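Long-range contacts in aldehyde dehydrogenase (Burkholderia cenocepacia, PDB 4O6R), which probably oxidises aldehydes to carboxylic acids with NAD(P)+ as cofactor: residues 271-276 with 303-308; 259-264 with 294-299. All coordinates share one frame; numbering follows the deposited sequence.

Interaction 1 (271-276 with 303-308); sequences DAAING and DAFLER. With GOL (glycerol), chain H.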
ATOM      1  N   ASP A 271      -3.709 -33.737  21.218  1.00 13.94           N
ATOM      2  CA  ASP A 271      -2.349 -33.529  21.713  1.00 14.97           C
ATOM      3  C   ASP A 271      -1.888 -32.071  21.537  1.00 13.36           C
ATOM      4  O   ASP A 271      -1.422 -31.434  22.465  1.00 12.40           O
ATOM      5  CB  ASP A 271      -1.377 -34.436  20.995  1.00 17.40           C
ATOM      6  CG  ASP A 271       0.040 -34.223  21.463  1.00 20.52           C
ATOM      7  OD1 ASP A 271       0.315 -34.404  22.661  1.00 23.31           O
ATOM      8  OD2 ASP A 271       0.894 -33.837  20.633  1.00 25.06           O
ATOM      9  N   ALA A 272      -2.051 -31.553  20.331  1.00 12.43           N
ATOM     10  CA  ALA A 272      -1.715 -30.151  20.043  1.00 11.56           C
ATOM     11  C   ALA A 272      -2.526 -29.185  20.886  1.00 10.67           C
ATOM     12  O   ALA A 272      -1.967 -28.241  21.418  1.00 10.25           O
ATOM     13  CB  ALA A 272      -1.903 -29.853  18.555  1.00 11.69           C
ATOM     14  N   ALA A 273      -3.821 -29.435  21.044  1.00 10.21           N
ATOM     15  CA  ALA A 273      -4.699 -28.511  21.732  1.00  9.70           C
ATOM     16  C   ALA A 273      -4.501 -28.503  23.242  1.00  9.59           C
ATOM     17  O   ALA A 273      -4.619 -27.473  23.877  1.00  9.27           O
ATOM     18  CB  ALA A 273      -6.165 -28.791  21.365  1.00  9.89           C
ATOM     19  N   ILE A 274      -4.188 -29.652  23.819  1.00  9.76           N
ATOM     20  CA  ILE A 274      -3.916 -29.711  25.244  1.00  9.71           C
ATOM     21  C   ILE A 274      -2.640 -28.932  25.547  1.00  9.64           C
ATOM     22  O   ILE A 274      -2.591 -28.120  26.485  1.00  9.37           O
ATOM     23  CB  ILE A 274      -3.809 -31.177  25.700  1.00  9.93           C
ATOM     24  CG1 ILE A 274      -5.186 -31.831  25.666  1.00  9.94           C
ATOM     25  CG2 ILE A 274      -3.233 -31.273  27.091  1.00 10.08           C
ATOM     26  CD1 ILE A 274      -5.127 -33.333  25.512  1.00 10.36           C
ATOM     27  N   ASN A 275      -1.604 -29.156  24.749  1.00  9.80           N
ATOM     28  CA  ASN A 275      -0.377 -28.378  24.909  1.00 10.23           C
ATOM     29  C   ASN A 275      -0.606 -26.904  24.646  1.00  9.69           C
ATOM     30  O   ASN A 275      -0.095 -26.050  25.388  1.00  9.62           O
ATOM     31  CB  ASN A 275       0.746 -28.921  24.020  1.00 10.78           C
ATOM     32  CG  ASN A 275       1.344 -30.195  24.573  1.00 11.59           C
ATOM     33  OD1 ASN A 275       1.247 -31.270  23.954  1.00 13.34           O
ATOM     34  ND2 ASN A 275       1.970 -30.101  25.721  1.00 11.57           N
ATOM     35  N   GLY A 276      -1.416 -26.605  23.629  1.00  9.33           N
ATOM     36  CA  GLY A 276      -1.738 -25.235  23.298  1.00  9.06           C
ATOM     37  C   GLY A 276      -2.454 -24.522  24.423  1.00  8.81           C
ATOM     38  O   GLY A 276      -2.155 -23.363  24.710  1.00  8.64           O
ATOM     39  N   ASP A 303     -14.357 -34.209  28.535  1.00 13.87           N
ATOM     40  CA  ASP A 303     -13.860 -35.025  29.623  1.00 14.93           C
ATOM     41  C   ASP A 303     -12.489 -35.601  29.310  1.00 14.28           C
ATOM     42  O   ASP A 303     -11.592 -35.537  30.145  1.00 14.17           O
ATOM     43  CB  ASP A 303     -14.881 -36.112  30.011  1.00 16.72           C
ATOM     44  CG  ASP A 303     -16.214 -35.497  30.504  1.00 17.87           C
ATOM     45  OD1 ASP A 303     -16.194 -34.731  31.467  1.00 18.79           O
ATOM     46  OD2 ASP A 303     -17.286 -35.709  29.880  1.00 20.85           O
ATOM     47  N   ALA A 304     -12.314 -36.088  28.088  1.00 13.97           N
ATOM     48  CA  ALA A 304     -11.037 -36.596  27.617  1.00 14.08           C
ATOM     49  C   ALA A 304      -9.924 -35.531  27.689  1.00 13.27           C
ATOM     50  O   ALA A 304      -8.850 -35.773  28.269  1.00 13.82           O
ATOM     51  CB  ALA A 304     -11.179 -37.093  26.189  1.00 14.35           C
ATOM     52  N   PHE A 305     -10.216 -34.362  27.137  1.00 12.47           N
ATOM     53  CA  PHE A 305      -9.318 -33.231  27.165  1.00 11.72           C
ATOM     54  C   PHE A 305      -8.926 -32.861  28.603  1.00 11.92           C
ATOM     55  O   PHE A 305      -7.745 -32.718  28.921  1.00 11.46           O
ATOM     56  CB  PHE A 305      -9.996 -32.052  26.515  1.00 11.31           C
ATOM     57  CG  PHE A 305      -9.075 -30.880  26.275  1.00 10.43           C
ATOM     58  CD1 PHE A 305      -8.687 -30.061  27.325  1.00 10.19           C
ATOM     59  CD2 PHE A 305      -8.616 -30.597  24.995  1.00 10.12           C
ATOM     60  CE1 PHE A 305      -7.841 -28.986  27.113  1.00  9.72           C
ATOM     61  CE2 PHE A 305      -7.768 -29.534  24.787  1.00  9.79           C
ATOM     62  CZ  PHE A 305      -7.389 -28.724  25.831  1.00  9.54           C
ATOM     63  N   LEU A 306      -9.928 -32.728  29.468  1.00 12.12           N
ATOM     64  CA  LEU A 306      -9.672 -32.289  30.825  1.00 12.42           C
ATOM     65  C   LEU A 306      -8.840 -33.284  31.606  1.00 13.43           C
ATOM     66  O   LEU A 306      -7.987 -32.885  32.367  1.00 13.29           O
ATOM     67  CB  LEU A 306     -10.974 -31.980  31.545  1.00 12.44           C
ATOM     68  CG  LEU A 306     -11.700 -30.723  31.044  1.00 12.05           C
ATOM     69  CD1 LEU A 306     -13.102 -30.655  31.616  1.00 12.20           C
ATOM     70  CD2 LEU A 306     -10.906 -29.455  31.393  1.00 11.68           C
ATOM     71  N   GLU A 307      -9.062 -34.580  31.421  1.00 14.65           N
ATOM     72  CA  GLU A 307      -8.272 -35.534  32.168  1.00 16.28           C
ATOM     73  C   GLU A 307      -6.787 -35.365  31.862  1.00 15.08           C
ATOM     74  O   GLU A 307      -5.934 -35.399  32.781  1.00 14.83           O
ATOM     75  CB  GLU A 307      -8.730 -36.963  31.900  1.00 19.28           C
ATOM     76  CG  GLU A 307      -8.072 -37.975  32.808  1.00 23.35           C
ATOM     77  CD  GLU A 307      -8.581 -39.382  32.566  1.00 27.59           C
ATOM     78  OE1 GLU A 307      -9.331 -39.583  31.578  1.00 30.45           O
ATOM     79  OE2 GLU A 307      -8.212 -40.288  33.348  1.00 31.36           O
ATOM     80  N   ARG A 308      -6.465 -35.170  30.588  1.00 13.45           N
ATOM     81  CA  ARG A 308      -5.081 -34.977  30.204  1.00 13.05           C
ATOM     82  C   ARG A 308      -4.556 -33.571  30.588  1.00 12.16           C
ATOM     83  O   ARG A 308      -3.447 -33.428  31.061  1.00 11.98           O
ATOM     84  CB  ARG A 308      -4.918 -35.230  28.700  1.00 13.09           C
ATOM     85  CG  ARG A 308      -5.084 -36.712  28.370  1.00 13.65           C
ATOM     86  CD  ARG A 308      -5.410 -36.924  26.919  1.00 13.90           C
ATOM     87  NE  ARG A 308      -4.250 -36.628  26.083  1.00 13.91           N
ATOM     88  CZ  ARG A 308      -4.232 -36.727  24.758  1.00 14.31           C
ATOM     89  NH1 ARG A 308      -5.323 -37.041  24.079  1.00 14.63           N
ATOM     90  NH2 ARG A 308      -3.132 -36.439  24.111  1.00 14.67           N
TER
HETATM   91  C1  GOL H 504      -0.826 -34.147  25.542  1.00 28.78           C
HETATM   92  O1  GOL H 504      -0.860 -35.212  24.577  1.00 27.47           O
HETATM   93  C2  GOL H 504       0.474 -34.307  26.320  1.00 29.20           C
HETATM   94  O2  GOL H 504       1.569 -33.958  25.455  1.00 30.31           O
HETATM   95  C3  GOL H 504       0.504 -33.458  27.594  1.00 29.06           C
HETATM   96  O3  GOL H 504       1.832 -33.527  28.179  1.00 26.83           O
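The Phe305 ring takes Ile274 on one face and Ala273 at its edge: Ile274 CG1 sits 3.7 Å from the ring centroid, only 16° off the normal, a CH-pi contact, while Ala273 CB lies in the ring plane, 3.9 Å from Phe305 CE2. The Arg308 guanidinium is met in the same way, with Ile274 CD1 over one face, 3.5 Å from Arg308 NE, and glycerol O1 at the edge, in plane. Ile274 thus serves both flat groups with successive carbons of one branch: CG1 is anti to the carbonyl carbon, and the nearly extended chi2 carries CD1 on to Arg308. Phe305 reaches the other helix because its CG stands anti to the backbone N (chi1 -170°). The axes of 271-276 and 303-308 pass 10.2 Å apart at -53°, and Phe305 also rests on Leu295 and Leu297 of strand 294-298. At the solvent-exposed end of the contact, Arg308 NH2 donates to glycerol O1 at 2.6 Å; the approach of this oxygen to Asp271 OD1 is implausibly short and doubtful. The helices therefore join through apolar contacts, with opposite charges nearby, Asp271 OD1 and Arg308 NH2, that at 4.3 Å form no salt bridge.

Interaction 2 (259-264 with 294-299); sequences KGANIV and RLVLHE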
ATOM      1  N   LYS A 259     -10.533 -11.455  27.774  1.00  9.63           N
ATOM      2  CA  LYS A 259     -10.976 -12.663  28.433  1.00  9.66           C
ATOM      3  C   LYS A 259     -11.055 -13.700  27.309  1.00  9.55           C
ATOM      4  O   LYS A 259     -12.139 -14.128  26.891  1.00  9.64           O
ATOM      5  CB  LYS A 259     -12.320 -12.455  29.122  1.00  9.67           C
ATOM      6  CG  LYS A 259     -12.750 -13.605  30.030  1.00  9.86           C
ATOM      7  CD  LYS A 259     -12.022 -13.590  31.368  1.00  9.96           C
ATOM      8  CE  LYS A 259     -12.322 -14.869  32.168  1.00 10.24           C
ATOM      9  NZ  LYS A 259     -11.581 -14.956  33.454  1.00 10.36           N
ATOM     10  N   GLY A 260      -9.868 -14.067  26.831  1.00  9.20           N
ATOM     11  CA  GLY A 260      -9.724 -14.834  25.603  1.00  9.09           C
ATOM     12  C   GLY A 260     -10.376 -16.214  25.616  1.00  9.24           C
ATOM     13  O   GLY A 260     -10.099 -17.023  26.520  1.00  9.56           O
ATOM     14  N   ALA A 261     -11.261 -16.477  24.646  1.00  9.01           N
ATOM     15  CA  ALA A 261     -11.752 -17.831  24.450  1.00  9.08           C
ATOM     16  C   ALA A 261     -10.719 -18.660  23.699  1.00  8.93           C
ATOM     17  O   ALA A 261     -10.062 -18.175  22.751  1.00  8.64           O
ATOM     18  CB  ALA A 261     -13.055 -17.825  23.675  1.00  9.13           C
ATOM     19  N   ASN A 262     -10.591 -19.905  24.115  1.00  9.06           N
ATOM     20  CA  ASN A 262      -9.732 -20.899  23.452  1.00  9.03           C
ATOM     21  C   ASN A 262     -10.620 -22.105  23.212  1.00  9.18           C
ATOM     22  O   ASN A 262     -10.904 -22.838  24.150  1.00  9.48           O
ATOM     23  CB  ASN A 262      -8.560 -21.211  24.369  1.00  9.17           C
ATOM     24  CG  ASN A 262      -7.570 -22.180  23.752  1.00  9.28           C
ATOM     25  OD1 ASN A 262      -7.604 -22.440  22.553  1.00  9.28           O
ATOM     26  ND2 ASN A 262      -6.668 -22.707  24.580  1.00  9.49           N
ATOM     27  N   ILE A 263     -11.153 -22.236  21.991  1.00  9.06           N
ATOM     28  CA  ILE A 263     -12.246 -23.142  21.695  1.00  9.30           C
ATOM     29  C   ILE A 263     -11.685 -24.424  21.076  1.00  9.55           C
ATOM     30  O   ILE A 263     -10.927 -24.371  20.113  1.00  9.26           O
ATOM     31  CB  ILE A 263     -13.245 -22.507  20.690  1.00  9.23           C
ATOM     32  CG1 ILE A 263     -13.700 -21.124  21.146  1.00  9.15           C
ATOM     33  CG2 ILE A 263     -14.450 -23.409  20.473  1.00  9.46           C
ATOM     34  CD1 ILE A 263     -14.401 -20.298  20.078  1.00  9.06           C
ATOM     35  N   VAL A 264     -12.057 -25.570  21.631  1.00  9.97           N
ATOM     36  CA  VAL A 264     -11.607 -26.843  21.124  1.00 10.42           C
ATOM     37  C   VAL A 264     -12.802 -27.615  20.576  1.00 11.02           C
ATOM     38  O   VAL A 264     -13.703 -28.056  21.312  1.00 11.21           O
ATOM     39  CB  VAL A 264     -10.866 -27.643  22.211  1.00 10.46           C
ATOM     40  CG1 VAL A 264     -10.338 -28.966  21.684  1.00 10.62           C
ATOM     41  CG2 VAL A 264      -9.746 -26.792  22.787  1.00 10.23           C
ATOM     42  N   ARG A 294     -10.481 -18.647  28.990  1.00  8.39           N
ATOM     43  CA  ARG A 294     -11.689 -19.425  28.876  1.00  8.63           C
ATOM     44  C   ARG A 294     -11.457 -20.564  27.936  1.00  8.71           C
ATOM     45  O   ARG A 294     -11.266 -20.354  26.738  1.00  8.85           O
ATOM     46  CB  ARG A 294     -12.870 -18.580  28.365  1.00  8.85           C
ATOM     47  CG  ARG A 294     -13.247 -17.472  29.332  1.00  9.19           C
ATOM     48  CD  ARG A 294     -14.485 -16.693  28.861  1.00  9.64           C
ATOM     49  NE  ARG A 294     -14.188 -15.912  27.662  1.00  9.56           N
ATOM     50  CZ  ARG A 294     -15.014 -15.759  26.615  1.00  9.86           C
ATOM     51  NH1 ARG A 294     -16.253 -16.265  26.617  1.00 10.15           N
ATOM     52  NH2 ARG A 294     -14.592 -15.069  25.558  1.00  9.88           N
ATOM     53  N   LEU A 295     -11.509 -21.787  28.467  1.00  8.75           N
ATOM     54  CA  LEU A 295     -11.310 -22.962  27.662  1.00  8.87           C
ATOM     55  C   LEU A 295     -12.683 -23.483  27.361  1.00  8.91           C
ATOM     56  O   LEU A 295     -13.442 -23.812  28.277  1.00  9.33           O
ATOM     57  CB  LEU A 295     -10.442 -23.948  28.423  1.00  9.13           C
ATOM     58  CG  LEU A 295     -10.095 -25.241  27.740  1.00  9.48           C
ATOM     59  CD1 LEU A 295      -9.191 -24.972  26.564  1.00  9.41           C
ATOM     60  CD2 LEU A 295      -9.460 -26.182  28.740  1.00 10.00           C
ATOM     61  N   VAL A 296     -13.045 -23.459  26.086  1.00  8.67           N
ATOM     62  CA  VAL A 296     -14.396 -23.685  25.642  1.00  8.74           C
ATOM     63  C   VAL A 296     -14.374 -25.007  24.868  1.00  9.11           C
ATOM     64  O   VAL A 296     -13.877 -25.057  23.735  1.00  9.01           O
ATOM     65  CB  VAL A 296     -14.904 -22.532  24.746  1.00  8.61           C
ATOM     66  CG1 VAL A 296     -16.332 -22.813  24.300  1.00  8.75           C
ATOM     67  CG2 VAL A 296     -14.827 -21.197  25.472  1.00  8.43           C
ATOM     68  N   LEU A 297     -14.880 -26.079  25.479  1.00  9.29           N
ATOM     69  CA  LEU A 297     -14.633 -27.438  24.986  1.00  9.68           C
ATOM     70  C   LEU A 297     -15.897 -28.095  24.464  1.00 10.14           C
ATOM     71  O   LEU A 297     -16.936 -28.049  25.120  1.00 10.03           O
ATOM     72  CB  LEU A 297     -14.114 -28.319  26.121  1.00  9.81           C
ATOM     73  CG  LEU A 297     -12.821 -27.857  26.777  1.00  9.51           C
ATOM     74  CD1 LEU A 297     -12.519 -28.767  27.947  1.00  9.74           C
ATOM     75  CD2 LEU A 297     -11.657 -27.886  25.786  1.00  9.35           C
ATOM     76  N   HIS A 298     -15.800 -28.719  23.295  1.00 10.41           N
ATOM     77  CA  HIS A 298     -16.918 -29.448  22.752  1.00 11.35           C
ATOM     78  C   HIS A 298     -17.254 -30.610  23.694  1.00 12.25           C
ATOM     79  O   HIS A 298     -16.369 -31.314  24.163  1.00 11.87           O
ATOM     80  CB  HIS A 298     -16.613 -29.995  21.361  1.00 11.45           C
ATOM     81  CG  HIS A 298     -17.827 -30.499  20.654  1.00 11.91           C
ATOM     82  ND1 HIS A 298     -18.340 -31.751  20.884  1.00 12.48           N
ATOM     83  CD2 HIS A 298     -18.682 -29.897  19.802  1.00 12.12           C
ATOM     84  CE1 HIS A 298     -19.442 -31.923  20.175  1.00 12.84           C
ATOM     85  NE2 HIS A 298     -19.666 -30.814  19.498  1.00 12.73           N
ATOM     86  N   GLU A 299     -18.533 -30.791  23.943  1.00 14.13           N
ATOM     87  CA  GLU A 299     -19.014 -31.812  24.885  1.00 16.55           C
ATOM     88  C   GLU A 299     -18.444 -33.226  24.626  1.00 16.56           C
ATOM     89  O   GLU A 299     -18.198 -33.975  25.563  1.00 16.78           O
ATOM     90  CB  GLU A 299     -20.551 -31.859  24.872  1.00 19.06           C
ATOM     91  CG  GLU A 299     -21.161 -32.719  25.986  1.00 22.45           C
ATOM     92  CD  GLU A 299     -20.908 -32.137  27.394  1.00 25.47           C
ATOM     93  OE1 GLU A 299     -21.387 -30.985  27.637  1.00 29.74           O
ATOM     94  OE2 GLU A 299     -20.222 -32.799  28.239  1.00 25.90           O
TER
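Arg294 meets Lys259 and Ala261 where the two strands of a right-handed beta-alpha-beta crossover begin: strand 261-264, helix 270-282 and strand 294-298 follow one another, and the strands pair in parallel. Arg294 loses more surface to this contact than any other residue. Its chain, bent at chi3 (-69°), turns the guanidinium back so that Arg294 NE and NH2 both donate to Lys259 O, at 2.8 and 2.9 Å; NE approaches from above the carbonyl plane, NH2 almost straight in line with C=O. Ala261 CB lies over one guanidinium face, and Ile410 O and Ala411 O take further N-H groups, so this buried cation is held by backbone carbonyls. Lys259 CG packs against Arg294 NE and CD, while Lys259 NZ reaches away to the carbonyls of Val386 and Glu389. Val264, on the other sheet face with Asn262, Leu295 and Leu297, places CB and CG2 each 3.7 Å from Leu297 CD2. Val296 shares its face with Ala261 and Ile263, its CB 4.0 Å from Ile263 CG1. Asn262 and Val264 each use both N-H and C=O toward strand 294-298: Val296 N points to Asn262 O at 3.0 Å with an N-H...O angle of 176°.

Overall arrangement
Interactions 1 and 2 are two layers of one alpha/beta unit, their centres 12 Å apart. Along the chain their segments alternate: strand 261-264, helix 270-282, strand 294-298, helix 302-315. The two strands are adjacent in the seven-stranded sheet, between 395-401 and 421-423, and the two helices pack together on the face carrying Val264, Leu295 and Leu297; helix 404-411 lies on the opposite face. Phe305 ties the layers, its CE1 3.6 Å from Leu295 CD2 and its CE2 3.9 Å from Val264 CG2. Both contacts lie away from the AMP site and help to pack helices 270-282 and 302-315 on the sheet of what is, by family resemblance, the catalytic domain.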